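Local coordinates for protein endo alpha-1,4 polygalactosaminidase (Neosartorya fumigata, PDB 6OJ1) that cleaves alpha-1,4-linked galactosamine polymers at internal bonds as a (beta/alpha)-barrel glycoside hydrolase and disrupts microbial biofilms, at residues K41-L46 with V264-N269; I59-L64 with K81-F86; I230-G235 with M268-W273. One frame throughout, in Å; residues are numbered along the deposited sequence.

Contact 1: residues K41-L46 with V264-N269; sequences KWQIEL and VIKNMN. With MAN (alpha-D-mannopyranose), chain B.
Lys266 and Val264 reach from strand 261-266 to strand 42-45, one with an ammonium group and the other with two methyls. Lys266 NZ donates to Ile44 O at 2.8 Å, nearly in line with the C=O bond, and to Gln43 OE1 at 2.9 Å. Bends at chi2 and chi3 curl the lysine chain and lay its CE 4.0 Å from Ile44 CG2. The Gln43 amide is folded back by its own bend at chi2 (71°), letting OE1 accept from Ile44 N as well, at 2.9 Å; both donors approach from the same face of the amide plane, tilted out of it. Val264 meets Trp42 at about a right angle. Its CG2 lies 3.6 Å from Trp42 CZ2, oblique to the indole, while CG1 abuts Trp42 O at 3.3 Å.

Farther out, Gln43 NE2 donates to Asn272 O, and Lys266 NZ also bonds to Asn271 O and Trp273 O. Val274 packs on Gln43, Val264 and Lys266, and Ile230 touches Trp42, Ile44, Val264 and Lys266. In the loop that follows, Asn269 ND2 gives a straight bond (172°) to O3 of the mannose at 2.9 Å, in a glycan attached to the protein itself; Asn239 ND2 binds the same sugar.

The two strand axes run 23° apart and come no closer than 8.3 Å, so side chains bridge this junction of the barrel's first and eighth strands. Four neutral oxygens gather round the buried ammonium and probably share its three protons, dispersing its charge.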
loop_
_atom_site.group_PDB
_atom_site.type_symbol
_atom_site.label_atom_id
_atom_site.label_comp_id
_atom_site.label_asym_id
_atom_site.label_seq_id
_atom_site.Cartn_x
_atom_site.Cartn_y
_atom_site.Cartn_z
ATOM N N LYS A 41 3.270 -10.154 11.413
ATOM C CA LYS A 41 1.841 -10.284 11.155
ATOM C C LYS A 41 1.192 -8.912 11.032
ATOM O O LYS A 41 1.490 -7.993 11.802
ATOM C CB LYS A 41 1.177 -11.072 12.284
ATOM C CG LYS A 41 -0.286 -11.398 12.054
ATOM C CD LYS A 41 -0.803 -12.258 13.221
ATOM C CE LYS A 41 -2.296 -12.510 13.132
ATOM N NZ LYS A 41 -2.757 -13.329 14.302
ATOM N N TRP A 42 0.284 -8.775 10.066
ATOM C CA TRP A 42 -0.353 -7.490 9.827
ATOM C C TRP A 42 -1.846 -7.675 9.599
ATOM O O TRP A 42 -2.357 -8.790 9.442
ATOM C CB TRP A 42 0.283 -6.739 8.644
ATOM C CG TRP A 42 -0.044 -7.262 7.256
ATOM C CD1 TRP A 42 0.039 -8.553 6.818
ATOM C CD2 TRP A 42 -0.441 -6.475 6.118
ATOM N NE1 TRP A 42 -0.312 -8.624 5.483
ATOM C CE2 TRP A 42 -0.614 -7.368 5.032
ATOM C CE3 TRP A 42 -0.673 -5.106 5.916
ATOM C CZ2 TRP A 42 -1.014 -6.940 3.762
ATOM C CZ3 TRP A 42 -1.069 -4.670 4.647
ATOM C CH2 TRP A 42 -1.229 -5.589 3.583
ATOM N N GLN A 43 -2.535 -6.543 9.614
ATOM C CA GLN A 43 -3.932 -6.413 9.248
ATOM C C GLN A 43 -4.034 -5.180 8.366
ATOM O O GLN A 43 -3.260 -4.234 8.522
ATOM C CB GLN A 43 -4.825 -6.300 10.510
ATOM C CG GLN A 43 -6.215 -5.650 10.333
ATOM C CD GLN A 43 -7.223 -6.508 9.562
ATOM O OE1 GLN A 43 -6.898 -7.117 8.547
ATOM N NE2 GLN A 43 -8.461 -6.551 10.049
ATOM N N ILE A 44 -4.966 -5.201 7.420
ATOM C CA ILE A 44 -5.237 -4.045 6.579
ATOM C C ILE A 44 -6.742 -3.837 6.532
ATOM O O ILE A 44 -7.507 -4.799 6.397
ATOM C CB ILE A 44 -4.650 -4.189 5.158
ATOM C CG1 ILE A 44 -5.075 -2.999 4.285
ATOM C CG2 ILE A 44 -5.041 -5.527 4.512
ATOM C CD1 ILE A 44 -4.300 -2.879 2.952
ATOM N N GLU A 45 -7.170 -2.588 6.684
ATOM C CA GLU A 45 -8.600 -2.273 6.654
ATOM C C GLU A 45 -8.712 -0.869 6.079
ATOM O O GLU A 45 -8.346 0.100 6.747
ATOM C CB GLU A 45 -9.233 -2.363 8.040
ATOM C CG GLU A 45 -10.770 -2.371 8.005
ATOM C CD GLU A 45 -11.350 -0.986 7.813
ATOM O OE1 GLU A 45 -11.139 -0.128 8.703
ATOM O OE2 GLU A 45 -11.994 -0.746 6.762
ATOM N N LEU A 46 -9.207 -0.768 4.841
ATOM C CA LEU A 46 -9.236 0.485 4.100
ATOM C C LEU A 46 -10.638 0.994 3.812
ATOM O O LEU A 46 -10.775 2.138 3.359
ATOM C CB LEU A 46 -8.498 0.328 2.755
ATOM C CG LEU A 46 -7.053 -0.118 2.839
ATOM C CD1 LEU A 46 -6.418 -0.002 1.421
ATOM C CD2 LEU A 46 -6.312 0.755 3.843
ATOM N N VAL A 264 -2.240 -12.049 4.377
ATOM C CA VAL A 264 -3.617 -11.937 4.849
ATOM C C VAL A 264 -4.553 -12.384 3.734
ATOM O O VAL A 264 -4.322 -12.095 2.554
ATOM C CB VAL A 264 -3.984 -10.509 5.308
ATOM C CG1 VAL A 264 -3.347 -10.204 6.647
ATOM C CG2 VAL A 264 -3.590 -9.466 4.243
ATOM N N ILE A 265 -5.616 -13.080 4.116
ATOM C CA ILE A 265 -6.722 -13.387 3.220
ATOM C C ILE A 265 -7.823 -12.381 3.511
ATOM O O ILE A 265 -8.241 -12.235 4.666
ATOM C CB ILE A 265 -7.196 -14.835 3.423
ATOM C CG1 ILE A 265 -6.078 -15.796 3.001
ATOM C CG2 ILE A 265 -8.464 -15.105 2.659
ATOM C CD1 ILE A 265 -6.182 -17.153 3.635
ATOM N N LYS A 266 -8.268 -11.653 2.480
ATOM C CA LYS A 266 -9.160 -10.514 2.678
ATOM C C LYS A 266 -10.309 -10.561 1.677
ATOM O O LYS A 266 -10.224 -11.204 0.627
ATOM C CB LYS A 266 -8.410 -9.157 2.517
ATOM C CG LYS A 266 -7.241 -8.953 3.464
ATOM C CD LYS A 266 -7.753 -8.722 4.889
ATOM C CE LYS A 266 -8.545 -7.416 5.002
ATOM N NZ LYS A 266 -8.896 -7.181 6.446
ATOM N N ASN A 267 -11.384 -9.843 2.009
ATOM C CA ASN A 267 -12.353 -9.434 1.001
ATOM C C ASN A 267 -11.740 -8.384 0.077
ATOM O O ASN A 267 -10.882 -7.602 0.486
ATOM C CB ASN A 267 -13.596 -8.830 1.650
ATOM C CG ASN A 267 -14.380 -9.828 2.445
ATOM O OD1 ASN A 267 -14.631 -10.944 1.994
ATOM N ND2 ASN A 267 -14.799 -9.424 3.644
ATOM N N MET A 268 -12.225 -8.347 -1.176
ATOM C CA MET A 268 -11.737 -7.347 -2.128
ATOM C C MET A 268 -12.032 -5.922 -1.661
ATOM O O MET A 268 -11.315 -4.984 -2.034
ATOM C CB MET A 268 -12.351 -7.598 -3.516
ATOM C CG MET A 268 -11.900 -6.629 -4.601
ATOM S SD MET A 268 -10.254 -6.981 -5.267
ATOM C CE MET A 268 -10.549 -8.517 -6.127
ATOM N N ASN A 269 -13.050 -5.735 -0.814
ATOM C CA ASN A 269 -13.340 -4.389 -0.331
ATOM C C ASN A 269 -12.433 -3.970 0.823
ATOM O O ASN A 269 -12.512 -2.818 1.260
ATOM C CB ASN A 269 -14.830 -4.252 0.063
ATOM C CG ASN A 269 -15.225 -5.057 1.303
ATOM O OD1 ASN A 269 -14.386 -5.672 1.962
ATOM N ND2 ASN A 269 -16.533 -5.031 1.641
HETATM C C1 MAN B . -21.434 -3.353 1.924
HETATM C C2 MAN B . -19.962 -3.089 1.493
HETATM C C3 MAN B . -19.667 -3.742 0.135
HETATM C C4 MAN B . -20.108 -5.231 0.127
HETATM C C5 MAN B . -21.596 -5.335 0.545
HETATM C C6 MAN B . -22.107 -6.761 0.637
HETATM O O2 MAN B . -19.040 -3.674 2.411
HETATM O O3 MAN B . -18.286 -3.601 -0.226
HETATM O O4 MAN B . -19.930 -5.805 -1.168
HETATM O O5 MAN B . -21.774 -4.727 1.849
HETATM O O6 MAN B . -23.498 -6.706 0.955
#

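Contact 2: residues I59-L64 with K81-F86; sequences IYDIDL and KVICYF
Strands 59-63 and 81-86 run parallel with axes 4.5 Å apart and a 32° twist, joined by a ladder in which Tyr60 N, Ile62 N and Leu64 N donate to Lys81 O, Ile83 O and Tyr85 O, while Ile83 N and Tyr85 N return bonds to Tyr60 O and Ile62 O. On the face carrying Ile59, Asp61 and Asp63, Ile59 CG2 meets Ile83 CD1 at 3.7 Å. Asp61, its CG anti to the backbone N (chi1 -176°), leans across so that OD1 comes 3.4 Å from Tyr85 CB. Asp63 OD1 lies at the edge of the Tyr85 ring, in its plane, 3.7 Å from CD1. A water donates to this OD1 and to Tyr85 O; Arg95 forms a salt bridge with the same carboxylate, whose OD2 accepts from Phe65 N and Ile66 N. Tyr85 OH bonds to Asp148. On the other face, Ile62 CD1 packs on Val82 CG1 at 3.8 Å, and Cys84 is disulfide-bonded to Cys142. Leu64 and Phe86 point the same way, against helix 124-140, and Leu64 CD2 lies 4.0 Å from Phe86 CB. With helix 69-77 between them, the strands form a beta-alpha-beta crossover, the repeating unit of a TIM barrel.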
loop_
_atom_site.group_PDB
_atom_site.type_symbol
_atom_site.label_atom_id
_atom_site.label_comp_id
_atom_site.label_asym_id
_atom_site.label_seq_id
_atom_site.Cartn_x
_atom_site.Cartn_y
_atom_site.Cartn_z
ATOM N N ILE A 59 1.080 -4.961 13.041
ATOM C CA ILE A 59 1.029 -3.818 12.139
ATOM C C ILE A 59 -0.382 -3.709 11.585
ATOM O O ILE A 59 -0.947 -4.708 11.129
ATOM C CB ILE A 59 2.040 -3.949 10.979
ATOM C CG1 ILE A 59 3.481 -3.888 11.500
ATOM C CG2 ILE A 59 1.783 -2.877 9.943
ATOM C CD1 ILE A 59 4.526 -4.282 10.442
ATOM N N TYR A 60 -0.946 -2.503 11.621
ATOM C CA TYR A 60 -2.234 -2.212 10.999
ATOM C C TYR A 60 -2.027 -1.200 9.885
ATOM O O TYR A 60 -1.430 -0.152 10.118
ATOM C CB TYR A 60 -3.235 -1.638 12.013
ATOM C CG TYR A 60 -4.009 -2.664 12.834
ATOM C CD1 TYR A 60 -3.355 -3.581 13.639
ATOM C CD2 TYR A 60 -5.400 -2.681 12.814
ATOM C CE1 TYR A 60 -4.066 -4.507 14.396
ATOM C CE2 TYR A 60 -6.114 -3.597 13.555
ATOM C CZ TYR A 60 -5.439 -4.505 14.348
ATOM O OH TYR A 60 -6.139 -5.419 15.108
ATOM N N ASP A 61 -2.522 -1.518 8.685
ATOM C CA ASP A 61 -2.489 -0.626 7.524
ATOM C C ASP A 61 -3.917 -0.098 7.358
ATOM O O ASP A 61 -4.847 -0.874 7.102
ATOM C CB ASP A 61 -1.998 -1.391 6.292
ATOM C CG ASP A 61 -1.842 -0.522 5.054
ATOM O OD1 ASP A 61 -2.211 0.669 5.064
ATOM O OD2 ASP A 61 -1.326 -1.061 4.048
ATOM N N ILE A 62 -4.100 1.212 7.548
ATOM C CA ILE A 62 -5.431 1.815 7.552
ATOM C C ILE A 62 -5.406 3.107 6.740
ATOM O O ILE A 62 -4.350 3.691 6.477
ATOM C CB ILE A 62 -5.937 2.098 8.979
ATOM C CG1 ILE A 62 -4.999 3.090 9.682
ATOM C CG2 ILE A 62 -6.033 0.788 9.798
ATOM C CD1 ILE A 62 -5.415 3.436 11.127
ATOM N N ASP A 63 -6.598 3.561 6.355
ATOM C CA ASP A 63 -6.706 4.731 5.486
ATOM C C ASP A 63 -6.242 6.011 6.180
ATOM O O ASP A 63 -6.628 6.302 7.316
ATOM C CB ASP A 63 -8.147 4.881 4.998
ATOM C CG ASP A 63 -8.286 5.991 3.976
ATOM O OD1 ASP A 63 -8.060 5.723 2.769
ATOM O OD2 ASP A 63 -8.575 7.137 4.389
ATOM N N LEU A 64 -5.408 6.786 5.472
ATOM C CA LEU A 64 -4.856 8.027 6.009
ATOM C C LEU A 64 -5.939 9.043 6.358
ATOM O O LEU A 64 -5.847 9.734 7.380
ATOM C CB LEU A 64 -3.889 8.636 4.980
ATOM C CG LEU A 64 -3.414 10.059 5.277
ATOM C CD1 LEU A 64 -2.621 10.102 6.567
ATOM C CD2 LEU A 64 -2.585 10.546 4.090
ATOM N N LYS A 81 2.259 -0.983 15.296
ATOM C CA LYS A 81 2.698 0.019 14.338
ATOM C C LYS A 81 1.579 0.299 13.344
ATOM O O LYS A 81 0.806 -0.594 12.985
ATOM C CB LYS A 81 3.954 -0.454 13.603
ATOM C CG LYS A 81 5.216 -0.576 14.488
ATOM C CD LYS A 81 5.804 0.793 14.840
ATOM C CE LYS A 81 7.112 0.674 15.633
ATOM N NZ LYS A 81 6.856 0.140 17.001
ATOM N N VAL A 82 1.496 1.550 12.884
ATOM C CA VAL A 82 0.417 1.975 11.998
ATOM C C VAL A 82 1.014 2.461 10.681
ATOM O O VAL A 82 1.806 3.416 10.656
ATOM C CB VAL A 82 -0.457 3.066 12.635
ATOM C CG1 VAL A 82 -1.614 3.417 11.696
ATOM C CG2 VAL A 82 -0.976 2.614 13.998
ATOM N N ILE A 83 0.627 1.803 9.594
ATOM C CA ILE A 83 0.937 2.230 8.234
ATOM C C ILE A 83 -0.301 2.931 7.709
ATOM O O ILE A 83 -1.415 2.421 7.859
ATOM C CB ILE A 83 1.305 1.033 7.340
ATOM C CG1 ILE A 83 2.589 0.360 7.827
ATOM C CG2 ILE A 83 1.480 1.464 5.874
ATOM C CD1 ILE A 83 2.938 -0.931 7.054
ATOM N N CYS A 84 -0.116 4.100 7.103
ATOM C CA CYS A 84 -1.228 4.906 6.625
ATOM C C CYS A 84 -1.276 4.818 5.107
ATOM O O CYS A 84 -0.340 5.255 4.415
ATOM C CB CYS A 84 -1.084 6.348 7.100
ATOM S SG CYS A 84 -1.336 6.418 8.902
ATOM N N TYR A 85 -2.355 4.230 4.611
ATOM C CA TYR A 85 -2.602 4.058 3.185
ATOM C C TYR A 85 -3.080 5.367 2.560
ATOM O O TYR A 85 -3.937 6.057 3.115
ATOM C CB TYR A 85 -3.664 2.960 2.987
ATOM C CG TYR A 85 -4.251 2.943 1.590
ATOM C CD1 TYR A 85 -5.343 3.747 1.256
ATOM C CD2 TYR A 85 -3.689 2.153 0.597
ATOM C CE1 TYR A 85 -5.860 3.768 -0.048
ATOM C CE2 TYR A 85 -4.201 2.156 -0.690
ATOM C CZ TYR A 85 -5.286 2.968 -1.011
ATOM O OH TYR A 85 -5.787 2.994 -2.299
ATOM N N PHE A 86 -2.581 5.678 1.365
ATOM C CA PHE A 86 -3.214 6.700 0.546
ATOM C C PHE A 86 -2.855 6.407 -0.903
ATOM O O PHE A 86 -1.931 5.642 -1.184
ATOM C CB PHE A 86 -2.783 8.114 0.948
ATOM C CG PHE A 86 -1.331 8.444 0.596
ATOM C CD1 PHE A 86 -0.300 8.125 1.477
ATOM C CD2 PHE A 86 -1.018 9.119 -0.587
ATOM C CE1 PHE A 86 1.027 8.438 1.159
ATOM C CE2 PHE A 86 0.294 9.433 -0.903
ATOM C CZ PHE A 86 1.322 9.104 -0.025
HETATM O O HOH W 1 -6.104 7.601 1.963
#

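Contact 3: residues I230-G235 with M268-W273; sequences IEYPKG and MNLNNW. With MAN (alpha-D-mannopyranose), chain B.
A Met-aromatic contact joins Met268 to Tyr232, the first residue of the type I beta turn Tyr232-Gly235 that follows strand 227-231. Met268 SD sits over one face of the phenol, 3.9 Å from the ring centroid and 12° off its normal. With CG anti to the backbone N (chi1 -179°), the thioether turns back over the ring, while Met268 CA lies 3.5 Å from Tyr232 CD1. Leu270 approaches in the ring plane, at the edge, with CD2 3.7 Å from Tyr232 OH; Leu270 CD2 also touches Ile230 CG2.

Two waters bridge the segments. One donates to Tyr232 OH at 3.0 Å and to Met268 O; the second donates to Gly235 O and accepts from Met268 N at 2.9 Å. Glu206 is the further partner of the hydroxyl. Gly235 N closes the turn on Tyr232 O, and its positive phi suits glycine.

From within the turn, Lys234 stretches out nearly straight and meets Trp273 from the opposite direction. NZ lies over the six-membered ring, 3.3 Å from its centroid and 4° off the normal: a close cation-pi contact, with CE making a CH-pi contact on the same face. The ammonium is also bonded to Asn267 OD1, Asn240 OD1 and Leu242 O, which hold it in position over the indole. The loop bearing Trp273 is shaped by an Asx turn in which Asn269 OD1 accepts from Asn271 N at 3.0 Å, the donor standing above the carbonyl plane.

The contact lies just past the C-terminal ends of strands 227-231 and 261-266: Trp273 packs on Ile265, Pro233 touches helix 246-253, and Leu270 lies against Ile44 of strand 42-45.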
loop_
_atom_site.group_PDB
_atom_site.type_symbol
_atom_site.label_atom_id
_atom_site.label_comp_id
_atom_site.label_asym_id
_atom_site.label_seq_id
_atom_site.Cartn_x
_atom_site.Cartn_y
_atom_site.Cartn_z
ATOM N N ILE A 230 -1.478 -9.830 0.189
ATOM C CA ILE A 230 -2.936 -9.968 0.198
ATOM C C ILE A 230 -3.358 -10.932 -0.899
ATOM O O ILE A 230 -2.877 -10.838 -2.033
ATOM C CB ILE A 230 -3.637 -8.611 -0.021
ATOM C CG1 ILE A 230 -3.071 -7.521 0.876
ATOM C CG2 ILE A 230 -5.143 -8.747 0.194
ATOM C CD1 ILE A 230 -3.591 -6.128 0.493
ATOM N N GLU A 231 -4.278 -11.850 -0.575
ATOM C CA GLU A 231 -4.980 -12.621 -1.591
ATOM C C GLU A 231 -6.478 -12.455 -1.383
ATOM O O GLU A 231 -6.942 -12.235 -0.259
ATOM C CB GLU A 231 -4.610 -14.113 -1.568
ATOM C CG GLU A 231 -3.123 -14.403 -1.902
ATOM C CD GLU A 231 -2.790 -14.265 -3.384
ATOM O OE1 GLU A 231 -3.684 -14.483 -4.229
ATOM O OE2 GLU A 231 -1.618 -13.953 -3.706
ATOM N N TYR A 232 -7.228 -12.558 -2.481
ATOM C CA TYR A 232 -8.667 -12.294 -2.503
ATOM C C TYR A 232 -9.386 -13.525 -3.043
ATOM O O TYR A 232 -9.904 -13.511 -4.167
ATOM C CB TYR A 232 -8.999 -11.081 -3.370
ATOM C CG TYR A 232 -8.349 -9.769 -2.977
ATOM C CD1 TYR A 232 -8.708 -9.108 -1.811
ATOM C CD2 TYR A 232 -7.401 -9.178 -3.803
ATOM C CE1 TYR A 232 -8.122 -7.888 -1.465
ATOM C CE2 TYR A 232 -6.814 -7.967 -3.479
ATOM C CZ TYR A 232 -7.174 -7.324 -2.307
ATOM O OH TYR A 232 -6.601 -6.114 -1.966
ATOM N N PRO A 233 -9.455 -14.603 -2.263
ATOM C CA PRO A 233 -9.956 -15.872 -2.821
ATOM C C PRO A 233 -11.445 -15.875 -3.143
ATOM O O PRO A 233 -11.878 -16.719 -3.938
ATOM C CB PRO A 233 -9.612 -16.894 -1.729
ATOM C CG PRO A 233 -9.501 -16.107 -0.494
ATOM C CD PRO A 233 -8.969 -14.751 -0.882
ATOM N N LYS A 234 -12.246 -14.982 -2.556
ATOM C CA LYS A 234 -13.670 -14.928 -2.880
ATOM C C LYS A 234 -13.947 -14.210 -4.194
ATOM O O LYS A 234 -15.095 -14.197 -4.648
ATOM C CB LYS A 234 -14.461 -14.240 -1.756
ATOM C CG LYS A 234 -14.309 -14.879 -0.372
ATOM C CD LYS A 234 -15.030 -14.072 0.727
ATOM C CE LYS A 234 -14.474 -14.402 2.107
ATOM N NZ LYS A 234 -15.030 -13.488 3.186
ATOM N N GLY A 235 -12.938 -13.613 -4.812
ATOM C CA GLY A 235 -13.146 -12.950 -6.081
ATOM C C GLY A 235 -13.456 -11.479 -5.911
ATOM O O GLY A 235 -13.418 -10.918 -4.814
ATOM N N MET A 268 -12.225 -8.347 -1.176
ATOM C CA MET A 268 -11.737 -7.347 -2.128
ATOM C C MET A 268 -12.032 -5.922 -1.661
ATOM O O MET A 268 -11.315 -4.984 -2.034
ATOM C CB MET A 268 -12.351 -7.598 -3.516
ATOM C CG MET A 268 -11.900 -6.629 -4.601
ATOM S SD MET A 268 -10.254 -6.981 -5.267
ATOM C CE MET A 268 -10.549 -8.517 -6.127
ATOM N N ASN A 269 -13.050 -5.735 -0.814
ATOM C CA ASN A 269 -13.340 -4.389 -0.331
ATOM C C ASN A 269 -12.433 -3.970 0.823
ATOM O O ASN A 269 -12.512 -2.818 1.260
ATOM C CB ASN A 269 -14.830 -4.252 0.063
ATOM C CG ASN A 269 -15.225 -5.057 1.303
ATOM O OD1 ASN A 269 -14.386 -5.672 1.962
ATOM N ND2 ASN A 269 -16.533 -5.031 1.641
ATOM N N LEU A 270 -11.574 -4.871 1.309
ATOM C CA LEU A 270 -10.623 -4.582 2.385
ATOM C C LEU A 270 -11.321 -4.012 3.627
ATOM O O LEU A 270 -10.837 -3.078 4.272
ATOM C CB LEU A 270 -9.501 -3.664 1.886
ATOM C CG LEU A 270 -8.573 -4.349 0.870
ATOM C CD1 LEU A 270 -7.568 -3.295 0.297
ATOM C CD2 LEU A 270 -7.845 -5.540 1.498
ATOM N N ASN A 271 -12.461 -4.605 3.987
ATOM C CA ASN A 271 -13.095 -4.294 5.265
ATOM C C ASN A 271 -12.400 -5.069 6.393
ATOM O O ASN A 271 -11.282 -5.557 6.200
ATOM C CB ASN A 271 -14.609 -4.566 5.188
ATOM C CG ASN A 271 -14.954 -6.048 4.960
ATOM O OD1 ASN A 271 -14.079 -6.914 4.932
ATOM N ND2 ASN A 271 -16.252 -6.337 4.827
ATOM N N ASN A 272 -13.022 -5.186 7.578
ATOM C CA ASN A 272 -12.322 -5.776 8.726
ATOM C C ASN A 272 -11.959 -7.246 8.500
ATOM O O ASN A 272 -10.909 -7.710 8.972
ATOM C CB ASN A 272 -13.180 -5.680 10.003
ATOM C CG ASN A 272 -13.096 -4.305 10.699
ATOM O OD1 ASN A 272 -12.040 -3.682 10.765
ATOM N ND2 ASN A 272 -14.226 -3.863 11.261
ATOM N N TRP A 273 -12.829 -8.013 7.843
ATOM C CA TRP A 273 -12.692 -9.470 7.852
ATOM C C TRP A 273 -11.311 -9.900 7.375
ATOM O O TRP A 273 -10.795 -9.375 6.390
ATOM C CB TRP A 273 -13.750 -10.121 6.962
ATOM C CG TRP A 273 -13.589 -11.610 6.892
ATOM C CD1 TRP A 273 -14.046 -12.527 7.796
ATOM C CD2 TRP A 273 -12.906 -12.351 5.876
ATOM N NE1 TRP A 273 -13.710 -13.798 7.390
ATOM C CE2 TRP A 273 -12.999 -13.713 6.221
ATOM C CE3 TRP A 273 -12.217 -11.990 4.711
ATOM C CZ2 TRP A 273 -12.448 -14.718 5.439
ATOM C CZ3 TRP A 273 -11.668 -12.992 3.931
ATOM C CH2 TRP A 273 -11.776 -14.337 4.301
HETATM C C1 MAN B . -21.434 -3.353 1.924
HETATM C C2 MAN B . -19.962 -3.089 1.493
HETATM C C3 MAN B . -19.667 -3.742 0.135
HETATM C C4 MAN B . -20.108 -5.231 0.127
HETATM C C5 MAN B . -21.596 -5.335 0.545
HETATM C C6 MAN B . -22.107 -6.761 0.637
HETATM O O2 MAN B . -19.040 -3.674 2.411
HETATM O O3 MAN B . -18.286 -3.601 -0.226
HETATM O O4 MAN B . -19.930 -5.805 -1.168
HETATM O O5 MAN B . -21.774 -4.727 1.849
HETATM O O6 MAN B . -23.498 -6.706 0.955
HETATM O O HOH W 2 -8.695 -4.296 -2.976
HETATM O O HOH W 3 -13.536 -10.749 -2.225
#

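From the N terminus, strand 42-45 is followed, after a connecting loop, by strand 59-63, its neighbour in the sheet, linked by Gln43 N to Ile59 O and Gln43 O to Asp61 N. Contact 2 then closes a short loop round helix 69-77, well within the long loop of contact 1, which opens at 41-46 and ends only at 264-269. Contact 3 opens inside that long loop at 230-235 but closes on the same stretch, at 268-273, running four residues past the end of contact 1; the two share Met268 and Asn269. Lys234 bonded to Asn267, and Leu46 N to Leu270 O, join them in space. Contact 2 builds the early barrel wall; contact 1 ties the eighth strand to the first, and contact 3 joins the loops that follow the seventh and eighth.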